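Local structure of PvdO (Pseudomonas aeruginosa, 5HHA) at residues Ala91-Ala95 with Thr96-Leu100; Tyr179-Ala182 with Lys183-Thr187. The protein probably takes part in chromophore maturation in the periplasm, binds calcium, and belongs to the formylglycine-generating enzyme family, whose oxidase activity it may share. All coordinates share one frame; numbering follows the deposited sequence. Where two conformers were deposited one is given.

Contact 1 (Ala91-Ala95 with Thr96-Leu100)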
ATOM      1  N   ALA A  91       8.932  13.561   9.981  1.00 13.93           N
ATOM      2  CA  ALA A  91       8.909  14.971   9.613  1.00 14.89           C
ATOM      3  C   ALA A  91       7.544  15.608   9.915  1.00 16.83           C
ATOM      4  O   ALA A  91       7.433  16.753  10.394  1.00 17.51           O
ATOM      5  CB  ALA A  91       9.281  15.139   8.135  1.00 17.95           C
ATOM      6  N   TYR A  92       6.481  14.878   9.629  1.00 14.30           N
ATOM      7  CA  TYR A  92       5.147  15.320   9.986  1.00 15.41           C
ATOM      8  C   TYR A  92       4.960  15.433  11.508  1.00 14.44           C
ATOM      9  O   TYR A  92       4.383  16.412  11.986  1.00 14.64           O
ATOM     10  CB  TYR A  92       4.146  14.332   9.381  1.00 14.58           C
ATOM     11  CG  TYR A  92       2.807  14.217  10.059  1.00 14.29           C
ATOM     12  CD1 TYR A  92       1.819  15.180   9.862  1.00 15.47           C
ATOM     13  CD2 TYR A  92       2.488  13.115  10.835  1.00 14.29           C
ATOM     14  CE1 TYR A  92       0.581  15.072  10.452  1.00 16.74           C
ATOM     15  CE2 TYR A  92       1.240  13.006  11.439  1.00 15.24           C
ATOM     16  CZ  TYR A  92       0.292  13.990  11.231  1.00 14.85           C
ATOM     17  OH  TYR A  92      -0.957  13.885  11.808  1.00 16.78           O
ATOM     18  N   LEU A  93       5.441  14.446  12.254  1.00 12.57           N
ATOM     19  CA  LEU A  93       5.279  14.474  13.698  1.00 12.52           C
ATOM     20  C   LEU A  93       5.996  15.685  14.278  1.00 15.00           C
ATOM     21  O   LEU A  93       5.480  16.346  15.171  1.00 14.38           O
ATOM     22  CB  LEU A  93       5.810  13.183  14.319  1.00 14.30           C
ATOM     23  CG  LEU A  93       5.031  11.941  13.859  1.00 11.47           C
ATOM     24  CD1 LEU A  93       5.704  10.708  14.399  1.00 14.75           C
ATOM     25  CD2 LEU A  93       3.580  11.983  14.312  1.00 12.03           C
ATOM     26  N   LYS A  94       7.163  15.997  13.748  1.00 13.64           N
ATOM     27  CA  LYS A  94       7.940  17.123  14.241  0.59 13.79           C
ATOM     28  C   LYS A  94       7.266  18.439  13.892  1.00 15.90           C
ATOM     29  O   LYS A  94       7.191  19.362  14.711  1.00 18.89           O
ATOM     30  CB  LYS A  94       9.330  17.104  13.625  0.59 17.62           C
ATOM     31  CG  LYS A  94      10.135  18.339  13.977  0.59 22.25           C
ATOM     32  CD  LYS A  94      11.482  18.361  13.278  0.59 25.01           C
ATOM     33  CE  LYS A  94      12.356  19.475  13.829  0.59 30.21           C
ATOM     34  NZ  LYS A  94      12.558  19.337  15.298  0.59 34.40           N
ATOM     35  N   ALA A  95       6.765  18.552  12.674  1.00 15.01           N
ATOM     36  CA  ALA A  95       6.183  19.813  12.244  1.00 15.68           C
ATOM     37  C   ALA A  95       4.904  20.147  12.989  1.00 20.76           C
ATOM     38  O   ALA A  95       4.614  21.310  13.256  1.00 19.90           O
ATOM     39  CB  ALA A  95       5.924  19.792  10.766  1.00 18.87           C
ATOM     40  N   THR A  96       4.129  19.125  13.314  1.00 16.14           N
ATOM     41  CA  THR A  96       2.802  19.334  13.887  1.00 17.48           C
ATOM     42  C   THR A  96       2.759  19.148  15.395  1.00 16.13           C
ATOM     43  O   THR A  96       1.851  19.644  16.062  1.00 16.99           O
ATOM     44  CB  THR A  96       1.810  18.344  13.302  1.00 16.01           C
ATOM     45  OG1 THR A  96       2.206  17.000  13.631  1.00 15.55           O
ATOM     46  CG2 THR A  96       1.729  18.503  11.786  1.00 18.38           C
ATOM     47  N   GLY A  97       3.727  18.428  15.932  1.00 14.40           N
ATOM     48  CA  GLY A  97       3.688  18.069  17.347  1.00 12.95           C
ATOM     49  C   GLY A  97       2.766  16.918  17.718  1.00 13.77           C
ATOM     50  O   GLY A  97       2.612  16.582  18.886  1.00 14.06           O
ATOM     51  N   VAL A  98       2.138  16.306  16.735  1.00 14.72           N
ATOM     52  CA  VAL A  98       1.250  15.187  16.976  1.00 16.54           C
ATOM     53  C   VAL A  98       1.946  13.999  17.624  1.00 18.62           C
ATOM     54  O   VAL A  98       3.102  13.701  17.336  1.00 18.47           O
ATOM     55  CB  VAL A  98       0.637  14.756  15.655  1.00 20.47           C
ATOM     56  CG1 VAL A  98       0.124  13.323  15.730  1.00 22.13           C
ATOM     57  CG2 VAL A  98      -0.455  15.735  15.289  1.00 23.41           C
ATOM     58  N   LYS A  99       1.231  13.343  18.544  1.00 17.63           N
ATOM     59  CA  LYS A  99       1.672  12.073  19.105  1.00 17.46           C
ATOM     60  C   LYS A  99       0.656  11.009  18.697  1.00 17.30           C
ATOM     61  O   LYS A  99      -0.565  11.167  18.884  1.00 20.52           O
ATOM     62  CB  LYS A  99       1.854  12.149  20.632  1.00 22.63           C
ATOM     63  CG  LYS A  99       2.607  10.970  21.251  1.00 21.57           C
ATOM     64  CD  LYS A  99       2.819  11.169  22.756  1.00 26.82           C
ATOM     65  CE  LYS A  99       3.368   9.923  23.439  1.00 28.26           C
ATOM     66  NZ  LYS A  99       3.577  10.110  24.927  1.00 30.75           N
ATOM     67  N   LEU A 100       1.184   9.951  18.086  1.00 15.24           N
ATOM     68  CA  LEU A 100       0.383   8.826  17.651  1.00 14.99           C
ATOM     69  C   LEU A 100       0.043   7.970  18.850  1.00 12.39           C
ATOM     70  O   LEU A 100       0.888   7.747  19.724  1.00 14.13           O
ATOM     71  CB  LEU A 100       1.182   8.016  16.637  1.00 12.40           C
ATOM     72  CG  LEU A 100       1.542   8.790  15.363  1.00 15.37           C
ATOM     73  CD1 LEU A 100       2.515   8.006  14.502  1.00 15.14           C
ATOM     74  CD2 LEU A 100       0.286   9.163  14.565  1.00 15.04           C
TER
HETATM   75  O   HOH W   1       5.331  14.547  17.905  1.00 34.25           O

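Contact 2 (Tyr179-Ala182 with Lys183-Thr187). With CA (calcium ion), chain C.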
ATOM      1  N   TYR A 179       7.719 -21.438  -5.770  1.00 10.35           N
ATOM      2  CA  TYR A 179       6.892 -20.242  -5.546  1.00  9.56           C
ATOM      3  C   TYR A 179       7.604 -19.346  -4.544  1.00  9.85           C
ATOM      4  O   TYR A 179       7.260 -19.277  -3.385  1.00 10.74           O
ATOM      5  CB  TYR A 179       5.477 -20.666  -5.080  1.00  9.98           C
ATOM      6  CG  TYR A 179       4.359 -19.640  -5.118  1.00  8.31           C
ATOM      7  CD1 TYR A 179       4.372 -18.488  -4.330  1.00 10.15           C
ATOM      8  CD2 TYR A 179       3.266 -19.856  -5.923  1.00  9.34           C
ATOM      9  CE1 TYR A 179       3.334 -17.581  -4.381  1.00  9.09           C
ATOM     10  CE2 TYR A 179       2.223 -18.971  -5.963  1.00  8.27           C
ATOM     11  CZ  TYR A 179       2.259 -17.833  -5.179  1.00  7.80           C
ATOM     12  OH  TYR A 179       1.237 -16.934  -5.212  1.00 10.19           O
ATOM     13  N   SER A 180       8.691 -18.724  -4.999  1.00 10.94           N
ATOM     14  CA  SER A 180       9.488 -17.812  -4.197  1.00 10.23           C
ATOM     15  C   SER A 180       9.570 -16.505  -4.940  1.00 11.41           C
ATOM     16  O   SER A 180       9.764 -16.479  -6.163  1.00 10.98           O
ATOM     17  CB  SER A 180      10.871 -18.400  -3.975  1.00 11.99           C
ATOM     18  OG  SER A 180      11.691 -17.517  -3.238  1.00 12.07           O
ATOM     19  N   ILE A 181       9.401 -15.412  -4.203  1.00  9.84           N
ATOM     20  CA  ILE A 181       9.456 -14.077  -4.791  1.00 10.44           C
ATOM     21  C   ILE A 181      10.493 -13.225  -4.059  1.00 10.07           C
ATOM     22  O   ILE A 181      10.401 -11.996  -4.064  1.00 10.35           O
ATOM     23  CB  ILE A 181       8.069 -13.404  -4.782  1.00  9.96           C
ATOM     24  CG1 ILE A 181       7.510 -13.203  -3.366  1.00  9.20           C
ATOM     25  CG2 ILE A 181       7.095 -14.214  -5.615  1.00 10.34           C
ATOM     26  CD1 ILE A 181       6.185 -12.449  -3.334  1.00 10.29           C
ATOM     27  N   ALA A 182      11.448 -13.889  -3.426  1.00 10.33           N
ATOM     28  CA  ALA A 182      12.464 -13.211  -2.620  1.00 11.49           C
ATOM     29  C   ALA A 182      13.382 -12.270  -3.395  1.00 11.68           C
ATOM     30  O   ALA A 182      14.030 -11.419  -2.768  1.00 13.28           O
ATOM     31  CB  ALA A 182      13.280 -14.228  -1.901  1.00 14.63           C
ATOM     32  N   LYS A 183      13.450 -12.386  -4.716  1.00 10.48           N
ATOM     33  CA  LYS A 183      14.168 -11.396  -5.530  1.00 11.33           C
ATOM     34  C   LYS A 183      13.362 -10.132  -5.795  1.00 12.08           C
ATOM     35  O   LYS A 183      13.908  -9.133  -6.262  1.00 13.10           O
ATOM     36  CB  LYS A 183      14.619 -12.004  -6.871  1.00 15.37           C
ATOM     37  CG  LYS A 183      15.689 -13.074  -6.734  1.00 20.55           C
ATOM     38  CD  LYS A 183      16.959 -12.530  -6.103  1.00 29.62           C
ATOM     39  CE  LYS A 183      18.050 -13.589  -6.049  1.00 37.72           C
ATOM     40  NZ  LYS A 183      19.336 -13.027  -5.535  1.00 41.81           N
ATOM     41  N   HIS A 184      12.053 -10.164  -5.521  1.00 11.45           N
ATOM     42  CA  HIS A 184      11.174  -9.044  -5.802  1.00 10.35           C
ATOM     43  C   HIS A 184      10.370  -8.498  -4.640  1.00  8.93           C
ATOM     44  O   HIS A 184       9.771  -7.455  -4.788  1.00 10.44           O
ATOM     45  CB  HIS A 184      10.239  -9.409  -6.955  1.00 11.54           C
ATOM     46  CG  HIS A 184      10.961  -9.577  -8.246  1.00 11.62           C
ATOM     47  ND1 HIS A 184      11.263  -8.532  -9.102  1.00 15.80           N
ATOM     48  CD2 HIS A 184      11.521 -10.681  -8.781  1.00 11.63           C
ATOM     49  CE1 HIS A 184      11.963  -9.002 -10.119  1.00 12.86           C
ATOM     50  NE2 HIS A 184      12.128 -10.300  -9.951  1.00 16.15           N
ATOM     51  N   ALA A 185      10.328  -9.185  -3.508  1.00  9.54           N
ATOM     52  CA  ALA A 185       9.500  -8.714  -2.413  1.00  8.90           C
ATOM     53  C   ALA A 185       9.944  -9.256  -1.094  1.00  8.85           C
ATOM     54  O   ALA A 185      10.467 -10.346  -0.995  1.00  8.91           O
ATOM     55  CB  ALA A 185       8.051  -9.127  -2.661  1.00  9.11           C
ATOM     56  N   ASN A 186       9.668  -8.490  -0.048  1.00  8.83           N
ATOM     57  CA  ASN A 186       9.967  -8.872   1.320  1.00  8.42           C
ATOM     58  C   ASN A 186       8.774  -9.512   2.016  1.00  7.96           C
ATOM     59  O   ASN A 186       7.778  -8.839   2.282  1.00  8.37           O
ATOM     60  CB  ASN A 186      10.437  -7.636   2.108  1.00  9.06           C
ATOM     61  CG  ASN A 186      10.816  -7.948   3.537  1.00  8.83           C
ATOM     62  OD1 ASN A 186      11.034  -9.089   3.902  1.00  9.39           O
ATOM     63  ND2 ASN A 186      10.980  -6.916   4.341  1.00 10.14           N
ATOM     64  N   THR A 187       8.852 -10.819   2.228  1.00  7.83           N
ATOM     65  CA  THR A 187       7.784 -11.575   2.869  1.00  7.55           C
ATOM     66  C   THR A 187       8.398 -12.397   3.980  1.00  8.46           C
ATOM     67  O   THR A 187       9.556 -12.161   4.337  1.00  9.00           O
ATOM     68  CB  THR A 187       6.975 -12.447   1.886  1.00  8.56           C
ATOM     69  OG1 THR A 187       7.769 -13.543   1.405  1.00  8.57           O
ATOM     70  CG2 THR A 187       6.469 -11.590   0.747  1.00  8.94           C
TER
HETATM   71 CA    CA C 301      11.667 -11.227   4.734  1.00  8.33          CA
HETATM   72  O   HOH W   2      10.396 -10.772   6.682  1.00 10.57           O

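Contact 1 (Ala91-Ala95 with Thr96-Leu100)
L93, V98 and L100 form the small apolar centre where helix 86-96 ends and the chain doubles back beside its last turn. One branch of L93 does most of the work: CD2 lies 4.0 Å from V98 CG1 and 3.9 Å from L100 CG, and the two leucine side chains cross at about a right angle. With CG of L93 anti to its own carbonyl carbon (chi1 -63°), the branched end reaches back to the returning chain although its CB points away overall. Branched aliphatics suit this place because they offer methyls in several directions. The Y92 ring extends the patch; its CE2 lies 4.4 Å from V98 CG1, and its CD1 3.8 Å from T96 CG2.

Outward, the chemistry turns polar. T96 N and the T96 hydroxyl both donate to Y92 O, from opposite faces of its carbonyl plane, and the OG1 bond to that oxygen is 2.8 Å long. The same OG1 lies above one face of the Y92 ring, toward its rim, and accepts from V98 N, making an ST turn, so threonine serves as donor and acceptor at once. G97 N completes the helical pattern by bonding L93 O at 2.8 Å. G97 then leaves helical geometry with a positive phi of 78°, a conformation glycine adopts readily.

Helix 131-145 covers the Y92 side: W140 and Y137 meet the tyrosine ring edge-to-face, W140 also touches A95 and T96, and L100 packs on D133.

Contact 2 (Tyr179-Ala182 with Lys183-Thr187)
I181 and A182 meet K183 and the residues beyond it in a type I beta turn, with A182 and K183 at its two corners, on the approach to the calcium site. The turn is closed by H184 N, which donates to I181 O over 2.9 Å and comes from above the carbonyl plane. A185 N adds a weak bond to the same oxygen, so two successive amides converge on one acceptor.

I181 is the buried hydrophobic member. Its CG1 lies between the backbone N and the carbonyl carbon (chi1 62°), and the extended chain beyond carries CD1 to 3.9 Å from A185 CB. The same methyl approaches T187 CG2, the two side chains crossing at about a right angle, while F171 also packs on isoleucine. The small methyl of A185 fits beside this long branch.

At the first corner, alanine's single methyl takes little room where the side chain of D192, a calcium ligand, comes within about 4 Å of A182. K183 takes the second corner and is exposed, which suits a long charged chain; its backbone N hydrogen-bonds D174 OD1. Beyond the turn, T187 gives the metal its backbone O; a water, G189 O, D192 OD2 and Y194 O are further ligands. N186 ND2 is held by F196 O and N216 OD1, which steadies the amide, and N186 OD1 binds the calcium ion at 2.4 Å.

How the contacts relate
Both contacts are local and partly buried, made where the chain bends back on itself. Contact 1 is the more superficial: four of its eight touching residues are exposed, against one of six in contact 2, and it lies about 22 Å from the chain centre against about 17 Å. Their centres are about 34 Å apart and their nearest atoms about 20 Å, so they do not touch. They share no element: 91-100 spans the end of helix 86-96 and the loop that follows, whereas 179-187 is all loop between helix 154-162 and strand 218-221. Both set backbone amides on carbonyl oxygens; contact 1 adds a threonine hydroxyl, while contact 2, without side-chain hydrogen bonds between its segments, leads into metal coordination.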